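Local coordinates for uncharacterized protein Ta0194 (PDB 3BDI) that is of unknown function but probably acts as a cytoplasmic serine hydrolase of the alpha/beta hydrolase superfamily, ABHD14 family, at residues Glu6-Ile9 and Thr14-Phe17; Val16-Met21 and Arg91-Ala96. All coordinates share one frame; numbering follows the deposited sequence. Where two conformers were deposited one is given.

Interaction 1 of 2, residues Glu6-Ile9 and Thr14-Phe17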
ATOM      1  N   GLU A   6     -13.352  11.070   6.624  1.00 12.39           N
ATOM      2  CA  GLU A   6     -13.901   9.842   6.013  1.00 11.64           C
ATOM      3  C   GLU A   6     -14.969  10.311   5.029  1.00 12.69           C
ATOM      4  O   GLU A   6     -15.839  11.107   5.381  1.00 13.52           O
ATOM      5  CB  GLU A   6     -14.456   8.903   7.054  1.00 12.19           C
ATOM      6  CG  GLU A   6     -13.428   8.451   8.061  1.00 11.92           C
ATOM      7  CD  GLU A   6     -13.974   7.567   9.149  1.00 18.61           C
ATOM      8  OE1 GLU A   6     -14.994   7.952   9.766  1.00 24.38           O
ATOM      9  OE2 GLU A   6     -13.403   6.500   9.437  1.00 17.05           O
ATOM     10  N   GLU A   7     -14.885   9.893   3.779  1.00 10.09           N
ATOM     11  CA  GLU A   7     -15.715  10.477   2.735  1.00 10.66           C
ATOM     12  C   GLU A   7     -15.757   9.553   1.535  1.00 10.93           C
ATOM     13  O   GLU A   7     -14.992   8.583   1.428  1.00 11.15           O
ATOM     14  CB  GLU A   7     -15.144  11.821   2.285  1.00 10.16           C
ATOM     15  CG  GLU A   7     -13.781  11.720   1.640  1.00 12.43           C
ATOM     16  CD  GLU A   7     -13.093  13.061   1.341  1.00 15.08           C
ATOM     17  OE1 GLU A   7     -13.523  14.102   1.897  1.00 16.19           O
ATOM     18  OE2 GLU A   7     -12.092  13.046   0.593  1.00 13.70           O
ATOM     19  N   PHE A   8     -16.642   9.843   0.604  1.00  9.40           N
ATOM     20  CA  PHE A   8     -16.710   9.142  -0.653  1.00  9.83           C
ATOM     21  C   PHE A   8     -16.244  10.069  -1.762  1.00 11.34           C
ATOM     22  O   PHE A   8     -16.563  11.263  -1.765  1.00 15.37           O
ATOM     23  CB  PHE A   8     -18.103   8.612  -0.923  1.00 10.21           C
ATOM     24  CG  PHE A   8     -18.546   7.580   0.062  1.00 10.31           C
ATOM     25  CD1 PHE A   8     -19.131   7.928   1.280  1.00 10.90           C
ATOM     26  CD2 PHE A   8     -18.373   6.250  -0.215  1.00 11.11           C
ATOM     27  CE1 PHE A   8     -19.455   6.945   2.184  1.00 12.20           C
ATOM     28  CE2 PHE A   8     -18.738   5.282   0.687  1.00 11.03           C
ATOM     29  CZ  PHE A   8     -19.290   5.657   1.878  1.00 11.70           C
ATOM     30  N   ILE A   9     -15.412   9.528  -2.644  0.50  8.76           N
ATOM     31  CA  ILE A   9     -14.820  10.231  -3.802  0.50  8.98           C
ATOM     32  C   ILE A   9     -15.285   9.491  -5.072  0.50  9.30           C
ATOM     33  O   ILE A   9     -15.495   8.259  -5.058  0.50 10.44           O
ATOM     34  CB  ILE A   9     -13.252  10.314  -3.688  0.50  8.80           C
ATOM     35  CG1 ILE A   9     -12.669  11.302  -4.711  0.50  7.01           C
ATOM     36  CG2 ILE A   9     -12.593   8.923  -3.729  0.50 13.34           C
ATOM     37  CD1 ILE A   9     -11.290  11.740  -4.386  0.50  8.08           C
ATOM     38  N   THR A  14     -16.741   5.415 -10.328  1.00  9.93           N
ATOM     39  CA  THR A  14     -16.860   4.456  -9.222  1.00  8.93           C
ATOM     40  C   THR A  14     -16.826   5.201  -7.910  1.00  9.01           C
ATOM     41  O   THR A  14     -15.875   5.974  -7.653  1.00 10.12           O
ATOM     42  CB  THR A  14     -15.737   3.421  -9.289  1.00 10.51           C
ATOM     43  OG1 THR A  14     -15.898   2.658 -10.484  1.00 10.98           O
ATOM     44  CG2 THR A  14     -15.782   2.443  -8.084  1.00 10.59           C
ATOM     45  N   ARG A  15     -17.824   4.949  -7.067  1.00  8.40           N
ATOM     46  CA  ARG A  15     -17.932   5.576  -5.764  1.00  8.49           C
ATOM     47  C   ARG A  15     -17.053   4.894  -4.708  1.00  7.98           C
ATOM     48  O   ARG A  15     -17.377   3.813  -4.220  1.00  9.51           O
ATOM     49  CB  ARG A  15     -19.397   5.618  -5.324  1.00  8.59           C
ATOM     50  CG  ARG A  15     -19.707   6.409  -4.061  1.00 10.25           C
ATOM     51  CD  ARG A  15     -21.135   6.301  -3.736  1.00 10.90           C
ATOM     52  NE  ARG A  15     -21.585   7.089  -2.597  1.00 12.69           N
ATOM     53  CZ  ARG A  15     -21.815   6.603  -1.381  1.00 11.16           C
ATOM     54  NH1 ARG A  15     -21.594   5.355  -1.065  1.00 10.35           N
ATOM     55  NH2 ARG A  15     -22.275   7.445  -0.450  1.00 12.67           N
ATOM     56  N   VAL A  16     -15.943   5.533  -4.375  1.00  7.65           N
ATOM     57  CA  VAL A  16     -14.897   4.986  -3.539  1.00  8.23           C
ATOM     58  C   VAL A  16     -14.969   5.608  -2.156  1.00  8.06           C
ATOM     59  O   VAL A  16     -14.972   6.831  -2.036  1.00  8.98           O
ATOM     60  CB  VAL A  16     -13.527   5.275  -4.186  1.00  8.83           C
ATOM     61  CG1 VAL A  16     -12.382   4.846  -3.284  1.00  9.34           C
ATOM     62  CG2 VAL A  16     -13.458   4.547  -5.511  1.00 11.04           C
ATOM     63  N   PHE A  17     -15.009   4.780  -1.123  1.00  7.95           N
ATOM     64  CA  PHE A  17     -14.835   5.246   0.244  1.00  7.78           C
ATOM     65  C   PHE A  17     -13.357   5.440   0.523  1.00  7.60           C
ATOM     66  O   PHE A  17     -12.532   4.612   0.173  1.00  8.13           O
ATOM     67  CB  PHE A  17     -15.378   4.219   1.237  1.00  7.37           C
ATOM     68  CG  PHE A  17     -15.159   4.595   2.684  1.00  7.96           C
ATOM     69  CD1 PHE A  17     -15.878   5.632   3.232  1.00  8.20           C
ATOM     70  CD2 PHE A  17     -14.257   3.905   3.500  1.00  9.08           C
ATOM     71  CE1 PHE A  17     -15.672   6.017   4.524  1.00  9.69           C
ATOM     72  CE2 PHE A  17     -14.052   4.261   4.809  1.00 10.02           C
ATOM     73  CZ  PHE A  17     -14.801   5.325   5.339  1.00  8.13           C
TER
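Ile9 and Val16 face each other as an antiparallel hydrogen-bonded pair: Ile9 N bonds to Val16 O and Val16 N to Ile9 O, both at 2.8 Å and nearly straight. Phe8 and Phe17 form the next, non-hydrogen-bonded pair, where the CA of Phe8 comes within 3.2 Å of Val16 O in a CA-H...O contact.

On one side of the hairpin Phe8 has a partner over each face of its ring. With CG anti to the carbonyl carbon (chi1 -64°), the ring stands between two residues of strand 14-17. The extended Arg15 chain lays its guanidinium flat on one face, planes 14° apart and CZ 3.7 Å from the Phe8 ring centroid, a stacked cation-pi pair. Over the opposite face, toward the rim, comes Phe17 CD1, 3.7 Å from Phe8 CZ, the two rings inclined obliquely at 55°.

On the other side of the sheet Ile9 CG2 packs 3.8 Å from Val16 CB, the two side chains running the same way. Both residues touch helix 83-96, Val16 at Phe89 and one conformer of Ile9 at Ala96.

The exposed Phe8 ring thus gives the Arg15 cation a flat apolar surface to lie on and has the Phe17 ring on its other face; Arg69 makes a further cation-pi contact with Phe17, so each ring of the pair meets an arginine.

Interaction 2 of 2, residues Val16-Met21 and Arg91-Ala96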
ATOM      1  N   VAL A  16     -15.943   5.533  -4.375  1.00  7.65           N
ATOM      2  CA  VAL A  16     -14.897   4.986  -3.539  1.00  8.23           C
ATOM      3  C   VAL A  16     -14.969   5.608  -2.156  1.00  8.06           C
ATOM      4  O   VAL A  16     -14.972   6.831  -2.036  1.00  8.98           O
ATOM      5  CB  VAL A  16     -13.527   5.275  -4.186  1.00  8.83           C
ATOM      6  CG1 VAL A  16     -12.382   4.846  -3.284  1.00  9.34           C
ATOM      7  CG2 VAL A  16     -13.458   4.547  -5.511  1.00 11.04           C
ATOM      8  N   PHE A  17     -15.009   4.780  -1.123  1.00  7.95           N
ATOM      9  CA  PHE A  17     -14.835   5.246   0.244  1.00  7.78           C
ATOM     10  C   PHE A  17     -13.357   5.440   0.523  1.00  7.60           C
ATOM     11  O   PHE A  17     -12.532   4.612   0.173  1.00  8.13           O
ATOM     12  CB  PHE A  17     -15.378   4.219   1.237  1.00  7.37           C
ATOM     13  CG  PHE A  17     -15.159   4.595   2.684  1.00  7.96           C
ATOM     14  CD1 PHE A  17     -15.878   5.632   3.232  1.00  8.20           C
ATOM     15  CD2 PHE A  17     -14.257   3.905   3.500  1.00  9.08           C
ATOM     16  CE1 PHE A  17     -15.672   6.017   4.524  1.00  9.69           C
ATOM     17  CE2 PHE A  17     -14.052   4.261   4.809  1.00 10.02           C
ATOM     18  CZ  PHE A  17     -14.801   5.325   5.339  1.00  8.13           C
ATOM     19  N   GLN A  18     -13.022   6.562   1.162  1.00  8.32           N
ATOM     20  CA  GLN A  18     -11.659   6.754   1.639  1.00  8.58           C
ATOM     21  C   GLN A  18     -11.582   7.434   2.964  1.00  8.02           C
ATOM     22  O   GLN A  18     -12.487   8.165   3.373  1.00  7.94           O
ATOM     23  CB  GLN A  18     -10.807   7.548   0.612  1.00  9.31           C
ATOM     24  CG  GLN A  18     -11.184   9.020   0.483  1.00  9.46           C
ATOM     25  CD  GLN A  18     -10.258   9.784  -0.479  1.00  8.96           C
ATOM     26  OE1 GLN A  18      -9.384   9.203  -1.106  1.00 10.85           O
ATOM     27  NE2 GLN A  18     -10.493  11.085  -0.659  1.00  9.72           N
ATOM     28  N   ARG A  19     -10.465   7.210   3.617  1.00  8.39           N
ATOM     29  CA  ARG A  19     -10.061   7.887   4.856  1.00  8.39           C
ATOM     30  C   ARG A  19      -8.777   8.632   4.597  1.00  8.20           C
ATOM     31  O   ARG A  19      -7.883   8.110   3.951  1.00  9.87           O
ATOM     32  CB  ARG A  19      -9.845   6.854   5.948  1.00  9.11           C
ATOM     33  CG  ARG A  19     -10.959   5.810   6.020  1.00  9.68           C
ATOM     34  CD  ARG A  19     -10.706   4.805   7.101  1.00 10.82           C
ATOM     35  NE  ARG A  19     -11.005   5.337   8.432  1.00 10.14           N
ATOM     36  CZ  ARG A  19     -10.435   4.889   9.553  1.00 10.23           C
ATOM     37  NH1 ARG A  19      -9.436   4.019   9.493  1.00 11.49           N
ATOM     38  NH2 ARG A  19     -10.818   5.394  10.726  1.00 14.20           N
ATOM     39  N   LYS A  20      -8.689   9.881   5.087  1.00 10.25           N
ATOM     40  CA  LYS A  20      -7.478  10.649   4.817  1.00  9.55           C
ATOM     41  C   LYS A  20      -7.155  11.584   5.956  1.00 10.51           C
ATOM     42  O   LYS A  20      -8.048  11.997   6.644  1.00 11.71           O
ATOM     43  CB  LYS A  20      -7.586  11.439   3.508  1.00  8.97           C
ATOM     44  CG  LYS A  20      -8.589  12.556   3.559  1.00 10.89           C
ATOM     45  CD  LYS A  20      -8.775  13.202   2.199  1.00 11.76           C
ATOM     46  CE  LYS A  20      -9.659  14.441   2.277  1.00 12.84           C
ATOM     47  NZ  LYS A  20     -10.070  14.977   0.926  1.00 13.33           N
HETATM   48  N   MSE A  21      -5.868  11.858   6.124  1.00 10.32           N
HETATM   49  CA  MSE A  21      -5.387  12.881   7.059  1.00 10.86           C
HETATM   50  C   MSE A  21      -4.356  13.725   6.319  1.00  9.76           C
HETATM   51  O   MSE A  21      -3.278  13.277   6.032  1.00 12.41           O
HETATM   52  CB  MSE A  21      -4.789  12.208   8.270  1.00 10.26           C
HETATM   53  CG  MSE A  21      -4.360  13.200   9.359  1.00 12.18           C
HETATM   54 SE   MSE A  21      -3.851  12.445  11.066  0.75 13.32          SE
HETATM   55  CE  MSE A  21      -5.566  12.072  11.828  1.00 13.09           C
ATOM     56  N   ARG A  91      -3.311   4.860  -9.914  0.50 10.47           N
ATOM     57  CA  ARG A  91      -3.004   6.091 -10.663  0.50 11.17           C
ATOM     58  C   ARG A  91      -4.181   7.068 -10.640  0.50 10.79           C
ATOM     59  O   ARG A  91      -4.023   8.248 -10.329  0.50 12.43           O
ATOM     60  CB  ARG A  91      -2.656   5.746 -12.093  0.50 12.13           C
ATOM     61  CG  ARG A  91      -2.238   6.952 -12.906  0.50 13.07           C
ATOM     62  CD  ARG A  91      -2.019   6.563 -14.322  0.50 18.63           C
ATOM     63  NE  ARG A  91      -3.233   6.647 -15.132  0.50 23.86           N
ATOM     64  CZ  ARG A  91      -4.052   5.644 -15.428  0.50 21.26           C
ATOM     65  NH1 ARG A  91      -3.873   4.422 -14.953  0.50 34.17           N
ATOM     66  NH2 ARG A  91      -5.085   5.875 -16.211  0.50 28.10           N
ATOM     67  N   ASP A  92      -5.361   6.555 -10.978  1.00  9.90           N
ATOM     68  CA  ASP A  92      -6.568   7.397 -11.078  1.00 11.68           C
ATOM     69  C   ASP A  92      -7.021   7.940  -9.737  1.00 10.31           C
ATOM     70  O   ASP A  92      -7.556   9.033  -9.638  1.00 10.82           O
ATOM     71  CB  ASP A  92      -7.694   6.607 -11.756  1.00 11.67           C
ATOM     72  CG  ASP A  92      -7.436   6.340 -13.250  1.00 12.02           C
ATOM     73  OD1 ASP A  92      -6.424   6.853 -13.785  1.00 14.01           O
ATOM     74  OD2 ASP A  92      -8.174   5.541 -13.865  1.00 11.73           O
ATOM     75  N   TYR A  93      -6.843   7.123  -8.692  1.00 10.41           N
ATOM     76  CA  TYR A  93      -7.184   7.480  -7.315  1.00 11.48           C
ATOM     77  C   TYR A  93      -6.286   8.604  -6.800  1.00  9.57           C
ATOM     78  O   TYR A  93      -6.779   9.558  -6.219  1.00 10.75           O
ATOM     79  CB  TYR A  93      -7.047   6.231  -6.429  1.00 10.41           C
ATOM     80  CG  TYR A  93      -7.207   6.513  -4.958  1.00  9.58           C
ATOM     81  CD1 TYR A  93      -8.425   6.834  -4.408  1.00  9.18           C
ATOM     82  CD2 TYR A  93      -6.075   6.518  -4.129  1.00  9.78           C
ATOM     83  CE1 TYR A  93      -8.526   7.084  -3.075  1.00  8.44           C
ATOM     84  CE2 TYR A  93      -6.167   6.751  -2.794  1.00  9.84           C
ATOM     85  CZ  TYR A  93      -7.402   7.080  -2.251  1.00  7.90           C
ATOM     86  OH  TYR A  93      -7.525   7.348  -0.909  1.00 10.16           O
ATOM     87  N   LEU A  94      -4.982   8.506  -7.063  1.00 10.90           N
ATOM     88  CA  LEU A  94      -4.106   9.595  -6.701  1.00 11.45           C
ATOM     89  C   LEU A  94      -4.485  10.876  -7.457  1.00 12.30           C
ATOM     90  O   LEU A  94      -4.599  11.936  -6.851  1.00 12.54           O
ATOM     91  CB  LEU A  94      -2.660   9.195  -6.944  1.00 12.15           C
ATOM     92  CG  LEU A  94      -2.059   8.105  -6.043  1.00 14.01           C
ATOM     93  CD1 LEU A  94      -0.642   7.779  -6.504  1.00 16.41           C
ATOM     94  CD2 LEU A  94      -2.066   8.548  -4.567  1.00 13.66           C
ATOM     95  N   LYS A  95      -4.761  10.755  -8.757  1.00 14.60           N
ATOM     96  CA  LYS A  95      -5.154  11.913  -9.579  1.00 14.27           C
ATOM     97  C   LYS A  95      -6.430  12.535  -9.057  1.00 12.92           C
ATOM     98  O   LYS A  95      -6.554  13.754  -8.974  1.00 14.34           O
ATOM     99  CB  LYS A  95      -5.333  11.498 -11.039  1.00 14.84           C
ATOM    100  CG  LYS A  95      -5.740  12.632 -11.992  1.00 20.47           C
ATOM    101  CD  LYS A  95      -5.773  12.174 -13.447  1.00 23.47           C
ATOM    102  N   ALA A  96      -7.404  11.711  -8.660  1.00 11.13           N
ATOM    103  CA  ALA A  96      -8.656  12.246  -8.141  1.00 11.60           C
ATOM    104  C   ALA A  96      -8.482  13.079  -6.885  1.00 11.77           C
ATOM    105  O   ALA A  96      -9.255  13.979  -6.615  1.00 13.93           O
ATOM    106  CB  ALA A  96      -9.671  11.105  -7.890  1.00 12.02           C
TER
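Gln18 and Tyr93 meet because their first torsions send the two chains toward each other from strand and helix. In Gln18, CG sits between the backbone N and the carbonyl carbon (chi1 71°), and the chain then runs straight out to the amide. Tyr93 has CG anti to its own N (chi1 173°), which carries the ring from the flank of the helix over to the strand.

The phenol donates a hydrogen bond to the amide oxygen, Tyr93 OH to Gln18 OE1, at a short 2.6 Å, and both residues are buried. The hydroxyl approaches at a C=O...O angle of 143° and stands somewhat out of the carbonyl plane. Amide and ring are nearly perpendicular; OE1 of Gln18 sits on the CE1 side of the hydroxyl, 3.0 Å from Tyr93 CE1. The methylene CB of Gln18 rests 3.6 Å from Tyr93 OH. Val16, two residues back on the same side of the strand, adds a looser apolar touch, CG1 to Tyr93 CE1 at 4.5 Å.

This is the layering of an alpha/beta hydrolase: helix 83-96 lies against one side of the central mixed sheet, and the tyrosine reaches from the helix to strand 14-21, with Tyr60 and Pro62 of the adjoining strand 57-62 also touching it.

The other end of the Gln18 amide is held as well. Its NE2 bonds to Glu7 OE2 on strand 5-11 and to Asn97 OD1 just beyond the helix, which fixes the rotation of the amide and presents OE1 to the phenol. Asn97 in turn donates through ND2 to Tyr93 O, so it ties the last turn of the helix to the same glutamine.

In the fold
The centres of the two interactions lie about 8 Å apart, on the same side of the molecule. They share Val16 and Phe17, and both use strand 14-21: interaction 1 joins it to the preceding strand 5-11 as a hairpin at the edge of the sheet, and interaction 2 joins it to helix 83-96, whose segment 91-96 follows strand segment 16-21 by 70 residues. They also touch directly, with Glu7 in a salt bridge to Lys20. Strand 14-21 thus pairs with strand 5-11 within the sheet and meets helix 83-96 on one face. The probable Ser108-His186-Asp158 triad lies on other elements, consistent with both contacts being structural packing.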